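Local coordinates for fluvirucin B1 DH domain from module 1 (Actinomadura vulgaris, PDB 6OBV), which is a polyketide synthase dehydratase domain that probably removes water from the beta-hydroxyacyl intermediate made by the first module during fluvirucin B1 assembly, at residues Val75-Gly79 against Thr80-Glu84; Trp200-Gly203 against Asn204-Phe207; Ile281-Thr284 against Thr285-Val289. All blocks are in the same frame, centred on the assembly; numbering follows the deposited sequence.

Interaction 1: residues Val75-Gly79 against Thr80-Glu84; sequences VLFPG and TGFVE
Phe77 drives the edge of its ring into the face of Phe82, and this T-shaped pair is the dense part of the contact. The centroids are 4.8 Å apart, and the planes stand at 66° to each other. Phe77 CD2 does the touching: it reaches Phe82 CZ at 3.5 Å and lies over the rim of that ring rather than above its middle. With CG anti to the backbone N (chi1 -170°), the Phe77 ring swings forward over the first helical turn, where CE2 also packs on the backbone of Gly81, 3.5 Å from Gly81 C. The ring thus lies directly against the glycine backbone. Two backbone bonds begin the helix: Gly81 N donates to Pro78 O (2.7 Å), and Val83 N to Gly79 O (3.2 Å). A second donor to Gly79 O, Phe82 N, is weak.

The other flank is looser. Thr80 OG1 merely brushes Pro78 CB at 3.6 Å, its hydrogen bond being to Pro227 O, while the side chain of Val83 comes no nearer to Gly79 O than 4.0 Å, with CG2. Gly79 is partly exposed, whereas the other residues that touch are buried.

This is the entry to helix 79-92, the central helix of a hotdog fold. Strand 74-75 leads in, Leu66 and Leu107 touch Phe77, Pro78 rests on His69 of strand 69-71, and helix 227-232 and strand 247-257 receive Thr80 and Val83.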
loop_
_atom_site.group_PDB
_atom_site.type_symbol
_atom_site.label_atom_id
_atom_site.label_comp_id
_atom_site.label_asym_id
_atom_site.label_seq_id
_atom_site.Cartn_x
_atom_site.Cartn_y
_atom_site.Cartn_z
ATOM N N VAL A 75 1.026 28.078 3.756
ATOM C CA VAL A 75 0.855 27.008 4.730
ATOM C C VAL A 75 1.874 25.917 4.422
ATOM O O VAL A 75 1.924 25.406 3.295
ATOM C CB VAL A 75 -0.580 26.456 4.696
ATOM C CG1 VAL A 75 -0.755 25.361 5.731
ATOM C CG2 VAL A 75 -1.572 27.581 4.923
ATOM N N LEU A 76 2.691 25.568 5.423
ATOM C CA LEU A 76 3.738 24.558 5.312
ATOM C C LEU A 76 3.498 23.461 6.331
ATOM O O LEU A 76 3.305 23.746 7.521
ATOM C CB LEU A 76 5.125 25.150 5.570
ATOM C CG LEU A 76 5.591 26.098 4.478
ATOM C CD1 LEU A 76 6.851 26.820 4.928
ATOM C CD2 LEU A 76 5.815 25.305 3.202
ATOM N N PHE A 77 3.538 22.218 5.873
ATOM C CA PHE A 77 3.507 21.099 6.799
ATOM C C PHE A 77 4.714 21.202 7.731
ATOM O O PHE A 77 5.829 21.452 7.262
ATOM C CB PHE A 77 3.512 19.781 6.024
ATOM C CG PHE A 77 3.240 18.558 6.874
ATOM C CD1 PHE A 77 1.949 18.264 7.309
ATOM C CD2 PHE A 77 4.274 17.687 7.206
ATOM C CE1 PHE A 77 1.701 17.137 8.081
ATOM C CE2 PHE A 77 4.041 16.548 7.972
ATOM C CZ PHE A 77 2.748 16.266 8.403
ATOM N N PRO A 78 4.539 21.051 9.042
ATOM C CA PRO A 78 5.675 21.261 9.957
ATOM C C PRO A 78 6.665 20.111 9.874
ATOM O O PRO A 78 6.278 18.946 9.780
ATOM C CB PRO A 78 5.017 21.336 11.346
ATOM C CG PRO A 78 3.721 20.558 11.210
ATOM C CD PRO A 78 3.295 20.645 9.740
ATOM N N GLY A 79 7.959 20.448 9.898
ATOM C CA GLY A 79 8.985 19.414 9.933
ATOM C C GLY A 79 8.760 18.401 11.038
ATOM O O GLY A 79 9.070 17.209 10.877
ATOM N N THR A 80 8.183 18.840 12.158
ATOM C CA THR A 80 7.854 17.904 13.225
ATOM C C THR A 80 6.785 16.916 12.803
ATOM O O THR A 80 6.697 15.828 13.375
ATOM C CB THR A 80 7.399 18.639 14.494
ATOM O OG1 THR A 80 6.259 19.455 14.210
ATOM C CG2 THR A 80 8.536 19.504 15.064
ATOM N N GLY A 81 5.957 17.260 11.825
ATOM C CA GLY A 81 5.014 16.280 11.327
ATOM C C GLY A 81 5.721 15.120 10.662
ATOM O O GLY A 81 5.279 13.969 10.759
ATOM N N PHE A 82 6.836 15.404 9.984
ATOM C CA PHE A 82 7.592 14.339 9.341
ATOM C C PHE A 82 8.273 13.463 10.377
ATOM O O PHE A 82 8.380 12.246 10.193
ATOM C CB PHE A 82 8.600 14.941 8.366
ATOM C CG PHE A 82 7.961 15.562 7.156
ATOM C CD1 PHE A 82 7.203 14.790 6.289
ATOM C CD2 PHE A 82 8.096 16.919 6.902
ATOM C CE1 PHE A 82 6.604 15.363 5.174
ATOM C CE2 PHE A 82 7.491 17.498 5.790
ATOM C CZ PHE A 82 6.755 16.722 4.926
ATOM N N VAL A 83 8.745 14.069 11.469
ATOM C CA VAL A 83 9.245 13.298 12.600
ATOM C C VAL A 83 8.158 12.360 13.107
ATOM O O VAL A 83 8.402 11.180 13.383
ATOM C CB VAL A 83 9.731 14.242 13.720
ATOM C CG1 VAL A 83 9.781 13.509 15.041
ATOM C CG2 VAL A 83 11.101 14.866 13.397
ATOM N N GLU A 84 6.936 12.874 13.253
ATOM C CA GLU A 84 5.849 12.033 13.749
ATOM C C GLU A 84 5.522 10.909 12.767
ATOM O O GLU A 84 5.280 9.764 13.177
ATOM C CB GLU A 84 4.595 12.864 14.030
ATOM C CG GLU A 84 3.319 12.003 14.227
ATOM C CD GLU A 84 3.280 11.280 15.588
ATOM O OE1 GLU A 84 4.249 11.444 16.375
ATOM O OE2 GLU A 84 2.280 10.562 15.872
#

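Interaction 2: residues Trp200-Gly203 against Asn204-Phe207; sequences WIRG and NEVF
Arg202 and Glu205 lie side by side and point the same way, joined by a salt bridge across the hairpin. Arg202 NH2 donates to the syn lone pair of Glu205 OE1 at 3.0 Å, with the oxygen near the guanidinium plane; a weak bond from Arg202 NE reaches the same oxygen. The bend at chi3 of the arginine (61°) turns its guanidinium toward the carboxylate, and NH1 is held separately by Ala168 O. The guanidinium also meets an aromatic ring: Arg202 NH2 lies at the edge of Phe207, 3.5 Å from CZ, the two planes being 74° apart.

Backbone bonds carry the rest of the polar contact. Trp200 and Phe207 form a hydrogen-bonded antiparallel pair, each N reaching the other's O at 2.8 Å, and Arg202 with Glu205 repeats the pattern. Between these pairs Ile201 faces Val206, a non-hydrogen-bonded pair. A type II' turn through Gly203 and Asn204 reverses the chain, Gly203 adopting a positive phi (55°).

Apolar touches are sparser: Trp200 CE3 approaches Phe207 CB at 4.1 Å.

The hairpin of strands 196-202 and 205-211 lies between strands 171-173 and 264-271: His268 stacks on Phe207, Trp165 meets Trp200 edge-to-face, and helix 238-241 covers Ile201 and Val206.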
loop_
_atom_site.group_PDB
_atom_site.type_symbol
_atom_site.label_atom_id
_atom_site.label_comp_id
_atom_site.label_asym_id
_atom_site.label_seq_id
_atom_site.Cartn_x
_atom_site.Cartn_y
_atom_site.Cartn_z
ATOM N N TRP A 200 12.401 29.840 30.969
ATOM C CA TRP A 200 13.494 30.286 31.824
ATOM C C TRP A 200 14.822 30.095 31.093
ATOM O O TRP A 200 14.966 29.198 30.256
ATOM C CB TRP A 200 13.547 29.513 33.151
ATOM C CG TRP A 200 12.270 29.461 33.969
ATOM C CD1 TRP A 200 12.005 30.145 35.123
ATOM C CD2 TRP A 200 11.111 28.651 33.714
ATOM N NE1 TRP A 200 10.750 29.822 35.595
ATOM C CE2 TRP A 200 10.181 28.909 34.749
ATOM C CE3 TRP A 200 10.766 27.742 32.711
ATOM C CZ2 TRP A 200 8.929 28.285 34.806
ATOM C CZ3 TRP A 200 9.523 27.123 32.771
ATOM C CH2 TRP A 200 8.624 27.396 33.812
ATOM N N ILE A 201 15.806 30.922 31.431
ATOM C CA ILE A 201 17.123 30.862 30.806
ATOM C C ILE A 201 18.183 30.663 31.876
ATOM O O ILE A 201 18.137 31.306 32.934
ATOM C CB ILE A 201 17.411 32.121 29.973
ATOM C CG1 ILE A 201 16.545 32.103 28.709
ATOM C CG2 ILE A 201 18.852 32.159 29.557
ATOM C CD1 ILE A 201 16.607 33.401 27.938
ATOM N N ARG A 202 19.123 29.755 31.609
ATOM C CA ARG A 202 20.270 29.537 32.489
ATOM C C ARG A 202 21.494 29.310 31.613
ATOM O O ARG A 202 21.566 28.300 30.902
ATOM C CB ARG A 202 20.051 28.346 33.424
ATOM C CG ARG A 202 21.267 28.110 34.370
ATOM C CD ARG A 202 21.098 26.889 35.247
ATOM N NE ARG A 202 20.961 25.660 34.468
ATOM C CZ ARG A 202 20.788 24.464 35.020
ATOM N NH1 ARG A 202 20.736 24.356 36.344
ATOM N NH2 ARG A 202 20.669 23.384 34.257
ATOM N N GLY A 203 22.462 30.223 31.677
ATOM C CA GLY A 203 23.583 30.139 30.752
ATOM C C GLY A 203 23.069 30.116 29.325
ATOM O O GLY A 203 22.156 30.864 28.960
ATOM N N ASN A 204 23.618 29.224 28.505
ATOM C CA ASN A 204 23.120 29.069 27.142
ATOM C C ASN A 204 22.044 27.979 27.009
ATOM O O ASN A 204 21.824 27.476 25.900
ATOM C CB ASN A 204 24.278 28.795 26.177
ATOM C CG ASN A 204 25.074 27.550 26.543
ATOM O OD1 ASN A 204 24.602 26.675 27.282
ATOM N ND2 ASN A 204 26.296 27.464 26.021
ATOM N N GLU A 205 21.362 27.625 28.103
ATOM C CA GLU A 205 20.273 26.653 28.098
ATOM C C GLU A 205 18.933 27.348 28.312
ATOM O O GLU A 205 18.841 28.357 29.016
ATOM C CB GLU A 205 20.459 25.598 29.197
ATOM C CG GLU A 205 21.829 24.954 29.198
ATOM C CD GLU A 205 22.087 24.099 30.425
ATOM O OE1 GLU A 205 21.447 24.318 31.473
ATOM O OE2 GLU A 205 22.940 23.197 30.337
ATOM N N VAL A 206 17.889 26.773 27.733
ATOM C CA VAL A 206 16.524 27.263 27.869
ATOM C C VAL A 206 15.647 26.149 28.424
ATOM O O VAL A 206 15.785 24.978 28.049
ATOM C CB VAL A 206 15.947 27.758 26.528
ATOM C CG1 VAL A 206 14.588 28.427 26.738
ATOM C CG2 VAL A 206 16.902 28.705 25.873
ATOM N N PHE A 207 14.718 26.532 29.286
ATOM C CA PHE A 207 13.693 25.652 29.802
ATOM C C PHE A 207 12.340 26.244 29.440
ATOM O O PHE A 207 12.154 27.464 29.496
ATOM C CB PHE A 207 13.840 25.506 31.302
ATOM C CG PHE A 207 15.174 24.998 31.721
ATOM C CD1 PHE A 207 15.437 23.626 31.737
ATOM C CD2 PHE A 207 16.178 25.876 32.108
ATOM C CE1 PHE A 207 16.689 23.141 32.107
ATOM C CE2 PHE A 207 17.434 25.398 32.492
ATOM C CZ PHE A 207 17.688 24.028 32.493
#

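Interaction 3: residues Ile281-Thr284 against Thr285-Val289; sequences ITDT and TGAPV
Ile281 begins the pairing by accepting Val289 N on its carbonyl O at 2.9 Å, while its CG2 branch packs against Val289 CB at 4.0 Å, the two side chains meeting at a slant. Thr282 and Pro288 follow as a non-hydrogen-bonded antiparallel pair whose side chains diverge. Here Thr282 lies close along Ala287 O, with CA 3.1 Å from that oxygen; its methyl CG2 rests 3.5 Å from Gly286 O, and the backbone of Thr282 is also touched by Val289 CG2.

Asp283 is the hub of the loop. Its backbone N donates to Ala287 O, and its O accepts Gly286 N. With chi1 near 59°, the carboxylate lies between its own backbone N and carbonyl carbon and folds back over the turn, where OD1 receives three donors. Thr285 OG1 comes in over one face of the carboxylate at 2.9 Å and Ala287 N over the opposite one, also at 2.9 Å from OD1, while Thr285 N arrives on the anti side at 3.1 Å. Three bonds on one oxygen should hold the carboxylate firmly in orientation and probably stabilise its negative charge. OD2 packs against Ala287 CB and accepts from a water at 2.7 Å that also donates to Pro288 O, tying the carboxylate to the returning strand.

Thr284 stands at the corner, directed away overall although its CB still touches Thr285 N, and its OG1 has a weak bond from Arg264.

Asp283 to Gly286 form a type I turn, and Gly286, at a phi of 88°, then makes a G1 beta bulge with Ala287 opposite Asp283. This combination, reinforced by the aspartate's Asx turn, is a classic tight connection of a beta hairpin.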
loop_
_atom_site.group_PDB
_atom_site.type_symbol
_atom_site.label_atom_id
_atom_site.label_comp_id
_atom_site.label_asym_id
_atom_site.label_seq_id
_atom_site.Cartn_x
_atom_site.Cartn_y
_atom_site.Cartn_z
ATOM N N ILE A 281 12.527 16.286 26.433
ATOM C CA ILE A 281 11.155 16.676 26.677
ATOM C C ILE A 281 10.616 15.751 27.752
ATOM O O ILE A 281 10.808 14.530 27.686
ATOM C CB ILE A 281 10.343 16.617 25.373
ATOM C CG1 ILE A 281 10.909 17.645 24.391
ATOM C CG2 ILE A 281 8.885 16.902 25.589
ATOM C CD1 ILE A 281 10.324 17.526 23.021
ATOM N N THR A 282 10.000 16.336 28.768
ATOM C CA THR A 282 9.421 15.581 29.862
ATOM C C THR A 282 7.965 15.984 29.991
ATOM O O THR A 282 7.520 16.945 29.372
ATOM C CB THR A 282 10.161 15.851 31.171
ATOM O OG1 THR A 282 10.339 17.267 31.310
ATOM C CG2 THR A 282 11.503 15.162 31.155
ATOM N N ASP A 283 7.217 15.245 30.804
ATOM C CA ASP A 283 5.846 15.650 31.059
ATOM C C ASP A 283 5.809 16.493 32.338
ATOM O O ASP A 283 6.827 16.707 33.001
ATOM C CB ASP A 283 4.920 14.428 31.080
ATOM C CG ASP A 283 5.294 13.392 32.140
ATOM O OD1 ASP A 283 5.845 13.752 33.211
ATOM O OD2 ASP A 283 5.007 12.199 31.900
ATOM N N THR A 284 4.631 17.011 32.680
ATOM C CA THR A 284 4.550 17.962 33.783
ATOM C C THR A 284 4.811 17.327 35.134
ATOM O O THR A 284 4.722 18.026 36.147
ATOM C CB THR A 284 3.189 18.658 33.805
ATOM O OG1 THR A 284 2.148 17.678 33.926
ATOM C CG2 THR A 284 2.996 19.486 32.525
ATOM N N THR A 285 5.141 16.041 35.190
ATOM C CA THR A 285 5.642 15.434 36.416
ATOM C C THR A 285 7.107 15.026 36.295
ATOM O O THR A 285 7.622 14.317 37.166
ATOM C CB THR A 285 4.781 14.229 36.804
ATOM O OG1 THR A 285 4.989 13.164 35.868
ATOM C CG2 THR A 285 3.305 14.621 36.805
ATOM N N GLY A 286 7.789 15.453 35.229
ATOM C CA GLY A 286 9.205 15.212 35.048
ATOM C C GLY A 286 9.559 13.912 34.373
ATOM O O GLY A 286 10.752 13.643 34.169
ATOM N N ALA A 287 8.565 13.093 34.017
ATOM C CA ALA A 287 8.828 11.797 33.419
ATOM C C ALA A 287 9.178 11.969 31.943
ATOM O O ALA A 287 8.763 12.943 31.313
ATOM C CB ALA A 287 7.612 10.882 33.578
ATOM N N PRO A 288 9.956 11.045 31.378
ATOM C CA PRO A 288 10.429 11.227 29.996
ATOM C C PRO A 288 9.288 11.199 28.988
ATOM O O PRO A 288 8.308 10.472 29.142
ATOM C CB PRO A 288 11.383 10.045 29.785
ATOM C CG PRO A 288 11.725 9.548 31.179
ATOM C CD PRO A 288 10.518 9.837 32.012
ATOM N N VAL A 289 9.415 12.018 27.948
ATOM C CA VAL A 289 8.477 12.028 26.832
ATOM C C VAL A 289 9.196 11.815 25.506
ATOM O O VAL A 289 8.831 10.936 24.722
ATOM C CB VAL A 289 7.644 13.333 26.799
ATOM C CG1 VAL A 289 6.841 13.411 25.508
ATOM C CG2 VAL A 289 6.706 13.398 27.992
HETATM O O HOH W 1 5.902 10.142 30.444
#

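Along the chain the three contacts come in series. Interaction 1 opens helix 79-92 near the middle of the domain, its centre about 5 Å from that of the chain, whereas interactions 2 and 3 close hairpins about 22 and 17 Å out. Their centres lie about 26 Å (1 and 2), 22 Å (1 and 3) and 18 Å (2 and 3) apart, and none touches another. The two hairpins are linked through strand 264-271, which runs between strands 205-211 and 277-282; strand 288-299 then pairs with strand 247-257, which packs on helix 79-92. This layout is consistent with the double-hotdog fold of polyketide synthase dehydratases, with hairpin turns at the periphery and a helix start at the centre.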